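Calreticulin, putative (PDB 5HCF) probably acts as a lectin-like chaperone whose globular domain, built on a legume lectin fold, binds carbohydrate and peptide. Local coordinates at residues A[62-67]-A[200-205]; A[70-75]-A[145-150]. All blocks are in the same frame, centred on the assembly; numbering follows the deposited sequence. Where two conformers were deposited one is given.

Contact 1: A[62-67]-A[200-205]; sequences INNEKK and ELHKVP
The side-chain amide of Asn64 reaches into the 200-205 loop and uses both of its ends there. OD1 accepts the backbone N-H of Val204 at 3.1 Å, in the carbonyl plane on a lone pair, in an almost straight bond (177°). ND2 gives a hydrogen to His202 O at 2.9 Å; this oxygen lies in the amide plane of Asn64, although ND2 itself stands above the carbonyl plane of His202. CG sits between the backbone N and the carbonyl carbon (chi1 59°), a rotation that carries the amide across to the other loop. In the conformer given, the imidazole of His202 runs alongside this amide, pointing the other way, the two planes 82° apart, with Asn64 O and Lys66 N at the ring edge and Lys203 CB over one face. A water bridges the group: it accepts from Asn64 ND2 at 2.9 Å, donates to Lys67 O and hydrogen-bonds His202 ND1 at 2.8 Å. With a backbone N-H on OD1 and a backbone C=O on ND2, the flip of the amide is settled; the water is ND2's second acceptor. The CG2 methyl of Val204 lies against Asn64 OD1 at 3.2 Å. The CB bonds of Glu65, Lys66 and Lys67 point away from the 200-205 loop, while Trp106 packs on Val204 and Leu69 on Asn64. A type II beta turn, Asn64 to Lys67, is thereby tied by asparagine side-chain-to-backbone bonds to the loop leading into strand 208-217, within a legume lectin fold.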
loop_
_atom_site.group_PDB
_atom_site.type_symbol
_atom_site.label_atom_id
_atom_site.label_comp_id
_atom_site.label_asym_id
_atom_site.label_seq_id
_atom_site.Cartn_x
_atom_site.Cartn_y
_atom_site.Cartn_z
ATOM N N ILE A 62 -6.078 -14.689 4.397
ATOM C CA ILE A 62 -5.767 -14.678 2.973
ATOM C C ILE A 62 -4.464 -15.401 2.651
ATOM O O ILE A 62 -3.418 -15.109 3.229
ATOM C CB ILE A 62 -5.682 -13.228 2.435
ATOM C CG1 ILE A 62 -7.033 -12.527 2.585
ATOM C CG2 ILE A 62 -5.236 -13.212 0.983
ATOM C CD1 ILE A 62 -6.981 -11.038 2.312
ATOM N N ASN A 63 -4.535 -16.356 1.732
ATOM C CA ASN A 63 -3.345 -17.054 1.265
ATOM C C ASN A 63 -3.177 -16.887 -0.239
ATOM O O ASN A 63 -4.083 -16.415 -0.925
ATOM C CB ASN A 63 -3.409 -18.537 1.628
ATOM C CG ASN A 63 -2.069 -19.083 2.087
ATOM O OD1 ASN A 63 -1.047 -18.899 1.423
ATOM N ND2 ASN A 63 -2.068 -19.764 3.229
ATOM N N ASN A 64 -2.015 -17.280 -0.747
ATOM C CA ASN A 64 -1.744 -17.199 -2.176
ATOM C C ASN A 64 -0.884 -18.361 -2.674
ATOM O O ASN A 64 0.040 -18.165 -3.457
ATOM C CB ASN A 64 -1.078 -15.862 -2.522
ATOM C CG ASN A 64 0.230 -15.653 -1.786
ATOM O OD1 ASN A 64 0.389 -16.093 -0.646
ATOM N ND2 ASN A 64 1.181 -14.992 -2.440
ATOM N N GLU A 65 -1.193 -19.574 -2.226
ATOM C CA GLU A 65 -0.450 -20.747 -2.678
ATOM C C GLU A 65 -0.744 -21.035 -4.151
ATOM O O GLU A 65 -1.895 -21.280 -4.520
ATOM C CB GLU A 65 -0.792 -21.969 -1.830
ATOM C CG GLU A 65 0.239 -23.073 -1.938
ATOM C CD GLU A 65 -0.107 -24.273 -1.094
ATOM O OE1 GLU A 65 0.289 -25.396 -1.476
ATOM O OE2 GLU A 65 -0.768 -24.094 -0.049
ATOM N N LYS A 66 0.297 -20.989 -4.982
ATOM C CA LYS A 66 0.167 -21.251 -6.416
ATOM C C LYS A 66 -0.922 -20.410 -7.074
ATOM O O LYS A 66 -1.576 -20.843 -8.021
ATOM C CB LYS A 66 -0.041 -22.740 -6.684
ATOM C CG LYS A 66 1.210 -23.594 -6.460
ATOM C CD LYS A 66 0.957 -25.040 -6.909
ATOM C CE LYS A 66 2.239 -25.865 -6.805
ATOM N NZ LYS A 66 3.240 -25.395 -7.844
ATOM N N LYS A 67 -1.098 -19.198 -6.555
ATOM C CA LYS A 67 -2.169 -18.304 -6.976
ATOM C C LYS A 67 -1.672 -16.864 -6.913
ATOM O O LYS A 67 -0.705 -16.558 -6.211
ATOM C CB LYS A 67 -3.413 -18.474 -6.103
ATOM C CG LYS A 67 -4.057 -19.839 -6.201
ATOM C CD LYS A 67 -5.122 -20.019 -5.132
ATOM C CE LYS A 67 -6.280 -19.051 -5.339
ATOM N NZ LYS A 67 -6.954 -19.277 -6.650
ATOM N N GLU A 200 8.853 -20.212 -3.989
ATOM C CA GLU A 200 7.753 -19.638 -3.218
ATOM C C GLU A 200 8.088 -18.270 -2.624
ATOM O O GLU A 200 7.608 -17.925 -1.546
ATOM C CB GLU A 200 7.332 -20.593 -2.089
ATOM C CG GLU A 200 6.873 -21.967 -2.557
ATOM C CD GLU A 200 6.355 -22.837 -1.418
ATOM O OE1 GLU A 200 6.916 -22.760 -0.302
ATOM O OE2 GLU A 200 5.381 -23.592 -1.642
ATOM N N LEU A 201 8.909 -17.496 -3.326
ATOM C CA LEU A 201 9.171 -16.116 -2.932
ATOM C C LEU A 201 7.872 -15.338 -2.810
ATOM O O LEU A 201 7.665 -14.587 -1.857
ATOM C CB LEU A 201 10.095 -15.429 -3.940
ATOM C CG LEU A 201 11.535 -15.933 -4.031
ATOM C CD1 LEU A 201 12.284 -15.185 -5.122
ATOM C CD2 LEU A 201 12.247 -15.800 -2.685
ATOM N N HIS A 202 6.999 -15.523 -3.794
ATOM C CA HIS A 202 5.720 -14.819 -3.849
ATOM C C HIS A 202 4.797 -15.159 -2.684
ATOM O O HIS A 202 3.959 -14.349 -2.293
ATOM C CB HIS A 202 5.005 -15.145 -5.159
ATOM C CG HIS A 202 4.280 -16.454 -5.133
ATOM N ND1 HIS A 202 2.965 -16.570 -4.739
ATOM C CD2 HIS A 202 4.695 -17.710 -5.426
ATOM C CE1 HIS A 202 2.595 -17.835 -4.806
ATOM N NE2 HIS A 202 3.627 -18.547 -5.220
ATOM N N LYS A 203 4.957 -16.359 -2.132
ATOM C CA LYS A 203 4.026 -16.877 -1.136
ATOM C C LYS A 203 4.195 -16.274 0.246
ATOM O O LYS A 203 5.306 -16.109 0.743
ATOM C CB LYS A 203 4.166 -18.400 -1.055
ATOM C CG LYS A 203 3.085 -19.107 -0.262
ATOM C CD LYS A 203 3.446 -20.579 -0.109
ATOM C CE LYS A 203 4.538 -20.772 0.944
ATOM N NZ LYS A 203 4.069 -20.887 2.348
ATOM N N VAL A 204 3.069 -15.947 0.865
ATOM C CA VAL A 204 3.073 -15.474 2.235
ATOM C C VAL A 204 3.535 -16.599 3.149
ATOM O O VAL A 204 3.057 -17.727 3.033
ATOM C CB VAL A 204 1.676 -14.978 2.663
ATOM C CG1 VAL A 204 1.266 -13.767 1.832
ATOM C CG2 VAL A 204 0.648 -16.091 2.538
ATOM N N PRO A 205 4.486 -16.302 4.048
ATOM C CA PRO A 205 5.009 -17.330 4.953
ATOM C C PRO A 205 3.913 -17.842 5.880
ATOM O O PRO A 205 3.725 -19.051 6.007
ATOM C CB PRO A 205 6.104 -16.598 5.733
ATOM C CG PRO A 205 5.739 -15.165 5.654
ATOM C CD PRO A 205 5.041 -14.969 4.335
HETATM O O HOH W 1 0.872 -14.760 -5.276
#

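Contact 2: A[70-75]-A[145-150]; sequences VVSFSV and THVYTL
The rings of Phe73 and Tyr148 lie side by side on one face of the sheet, obliquely turned, neither stacked nor edge-to-face: centroids are 5.9 Å apart and planes 32° from parallel. The touch is from Phe73 CE1 to Tyr148 CB at 4.2 Å, Phe73 CG standing between its backbone N and carbonyl carbon (chi1 78°). Phe73 O lies at the edge of the Tyr148 ring, near its plane, whereas Val75 CG2 meets that ring obliquely. Phe109 and Pro111 of strand 107-114 also touch Tyr148, and Ile88 touches Phe73, so this side of the sheet faces the second sheet of the lectin sandwich. The strands run almost exactly antiparallel, with Val71-Leu150, Phe73-Tyr148 and Val75-His146 as hydrogen-bonded pairs; Leu150 N reaches Val71 O at 2.6 Å, and Tyr148 N reaches Phe73 O at 2.8 Å, nearly straight (178°). The other side holds the non-hydrogen-bonded pairs Ser72-Thr149 and Ser74-Val147. Ser72 OG and Thr149 OG1 share a hydrogen bond of 2.6 Å, and Val147 CG1 lies 3.5 Å from Ser72 OG. Ser74 OG bonds instead to Lys225 O on the neighbouring strand. Val236 and Val240 of helix 233-243 pack over Ser72, and His146 is held by Asp142 and Asp163.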
loop_
_atom_site.group_PDB
_atom_site.type_symbol
_atom_site.label_atom_id
_atom_site.label_comp_id
_atom_site.label_asym_id
_atom_site.label_seq_id
_atom_site.Cartn_x
_atom_site.Cartn_y
_atom_site.Cartn_z
ATOM N N VAL A 70 -3.291 -9.766 -5.486
ATOM C CA VAL A 70 -3.326 -8.385 -5.943
ATOM C C VAL A 70 -3.794 -7.460 -4.827
ATOM O O VAL A 70 -4.847 -7.688 -4.217
ATOM C CB VAL A 70 -4.250 -8.215 -7.165
ATOM C CG1 VAL A 70 -4.158 -6.795 -7.712
ATOM C CG2 VAL A 70 -3.894 -9.226 -8.244
ATOM N N VAL A 71 -3.011 -6.412 -4.578
ATOM C CA VAL A 71 -3.327 -5.409 -3.564
ATOM C C VAL A 71 -3.497 -4.044 -4.214
ATOM O O VAL A 71 -2.672 -3.624 -5.021
ATOM C CB VAL A 71 -2.227 -5.309 -2.481
ATOM C CG1 VAL A 71 -2.771 -4.639 -1.224
ATOM C CG2 VAL A 71 -1.671 -6.680 -2.156
ATOM N N SER A 72 -4.569 -3.351 -3.858
ATOM C CA SER A 72 -4.817 -2.026 -4.401
ATOM C C SER A 72 -5.435 -1.111 -3.352
ATOM O O SER A 72 -6.214 -1.559 -2.506
ATOM C CB SER A 72 -5.724 -2.117 -5.628
ATOM O OG SER A 72 -5.713 -0.902 -6.355
ATOM N N PHE A 73 -5.064 0.165 -3.398
ATOM C CA PHE A 73 -5.676 1.183 -2.555
ATOM C C PHE A 73 -5.309 2.553 -3.099
ATOM O O PHE A 73 -4.382 2.678 -3.901
ATOM C CB PHE A 73 -5.228 1.043 -1.099
ATOM C CG PHE A 73 -3.849 1.587 -0.829
ATOM C CD1 PHE A 73 -2.720 0.844 -1.146
ATOM C CD2 PHE A 73 -3.681 2.837 -0.248
ATOM C CE1 PHE A 73 -1.452 1.340 -0.897
ATOM C CE2 PHE A 73 -2.414 3.335 0.007
ATOM C CZ PHE A 73 -1.300 2.588 -0.318
ATOM N N SER A 74 -6.040 3.576 -2.673
ATOM C CA SER A 74 -5.751 4.938 -3.104
ATOM C C SER A 74 -5.467 5.843 -1.910
ATOM O O SER A 74 -6.019 5.648 -0.827
ATOM C CB SER A 74 -6.911 5.501 -3.928
ATOM O OG SER A 74 -8.105 5.537 -3.165
ATOM N N VAL A 75 -4.590 6.823 -2.113
ATOM C CA VAL A 75 -4.372 7.887 -1.135
ATOM C C VAL A 75 -4.492 9.237 -1.820
ATOM O O VAL A 75 -3.998 9.421 -2.932
ATOM C CB VAL A 75 -2.990 7.807 -0.474
ATOM C CG1 VAL A 75 -3.033 8.434 0.911
ATOM C CG2 VAL A 75 -2.529 6.381 -0.401
ATOM N N THR A 145 -6.192 12.323 -6.246
ATOM C CA THR A 145 -6.230 10.937 -5.800
ATOM C C THR A 145 -5.372 10.058 -6.705
ATOM O O THR A 145 -5.477 10.124 -7.927
ATOM C CB THR A 145 -7.668 10.381 -5.780
ATOM O OG1 THR A 145 -8.431 11.058 -4.777
ATOM C CG2 THR A 145 -7.669 8.881 -5.481
ATOM N N HIS A 146 -4.519 9.240 -6.098
ATOM C CA HIS A 146 -3.726 8.281 -6.854
ATOM C C HIS A 146 -3.915 6.873 -6.312
ATOM O O HIS A 146 -4.120 6.679 -5.113
ATOM C CB HIS A 146 -2.249 8.671 -6.838
ATOM C CG HIS A 146 -1.980 10.001 -7.467
ATOM N ND1 HIS A 146 -1.978 10.190 -8.833
ATOM C CD2 HIS A 146 -1.706 11.207 -6.919
ATOM C CE1 HIS A 146 -1.720 11.457 -9.099
ATOM N NE2 HIS A 146 -1.548 12.096 -7.955
ATOM N N VAL A 147 -3.858 5.896 -7.211
ATOM C CA VAL A 147 -4.106 4.502 -6.858
ATOM C C VAL A 147 -2.836 3.667 -6.990
ATOM O O VAL A 147 -2.106 3.777 -7.974
ATOM C CB VAL A 147 -5.203 3.886 -7.751
ATOM C CG1 VAL A 147 -5.568 2.483 -7.269
ATOM C CG2 VAL A 147 -6.428 4.789 -7.786
ATOM N N TYR A 148 -2.584 2.821 -5.997
ATOM C CA TYR A 148 -1.399 1.975 -6.010
ATOM C C TYR A 148 -1.809 0.512 -5.981
ATOM O O TYR A 148 -2.453 0.053 -5.041
ATOM C CB TYR A 148 -0.484 2.317 -4.834
ATOM C CG TYR A 148 -0.126 3.786 -4.793
ATOM C CD1 TYR A 148 -0.985 4.714 -4.213
ATOM C CD2 TYR A 148 1.060 4.251 -5.351
ATOM C CE1 TYR A 148 -0.668 6.056 -4.179
ATOM C CE2 TYR A 148 1.386 5.589 -5.322
ATOM C CZ TYR A 148 0.518 6.489 -4.737
ATOM O OH TYR A 148 0.835 7.827 -4.704
ATOM N N THR A 149 -1.435 -0.211 -7.030
ATOM C CA THR A 149 -1.850 -1.597 -7.199
ATOM C C THR A 149 -0.644 -2.501 -7.397
ATOM O O THR A 149 0.262 -2.180 -8.164
ATOM C CB THR A 149 -2.803 -1.759 -8.405
ATOM O OG1 THR A 149 -3.902 -0.847 -8.285
ATOM C CG2 THR A 149 -3.332 -3.176 -8.475
ATOM N N LEU A 150 -0.636 -3.630 -6.695
ATOM C CA LEU A 150 0.472 -4.576 -6.774
ATOM C C LEU A 150 -0.018 -5.970 -7.124
ATOM O O LEU A 150 -0.919 -6.507 -6.475
ATOM C CB LEU A 150 1.244 -4.629 -5.455
ATOM C CG LEU A 150 2.431 -5.595 -5.454
ATOM C CD1 LEU A 150 3.402 -5.231 -6.566
ATOM C CD2 LEU A 150 3.132 -5.623 -4.115
#

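The two contacts meet along the chain, since the 62-67 loop runs directly into strand 69-76, yet their centres lie about 20 Å apart. Contact 2 is core, joining two neighbouring strands of one sheet; contact 1 is partly buried, its centre about 18 Å from that of the chain, and joins two loops just beyond a strand pair. Chemistry follows place: in contact 2 backbone bonds join the strands, with mostly apolar and aromatic side chains on one face and a hydroxyl pair on the other, while in contact 1 one asparagine amide and a water do the bonding. Both loops of contact 1 adjoin the sheet of strands 50-62 and 208-217; 62-67 then crosses to the sheet that holds contact 2.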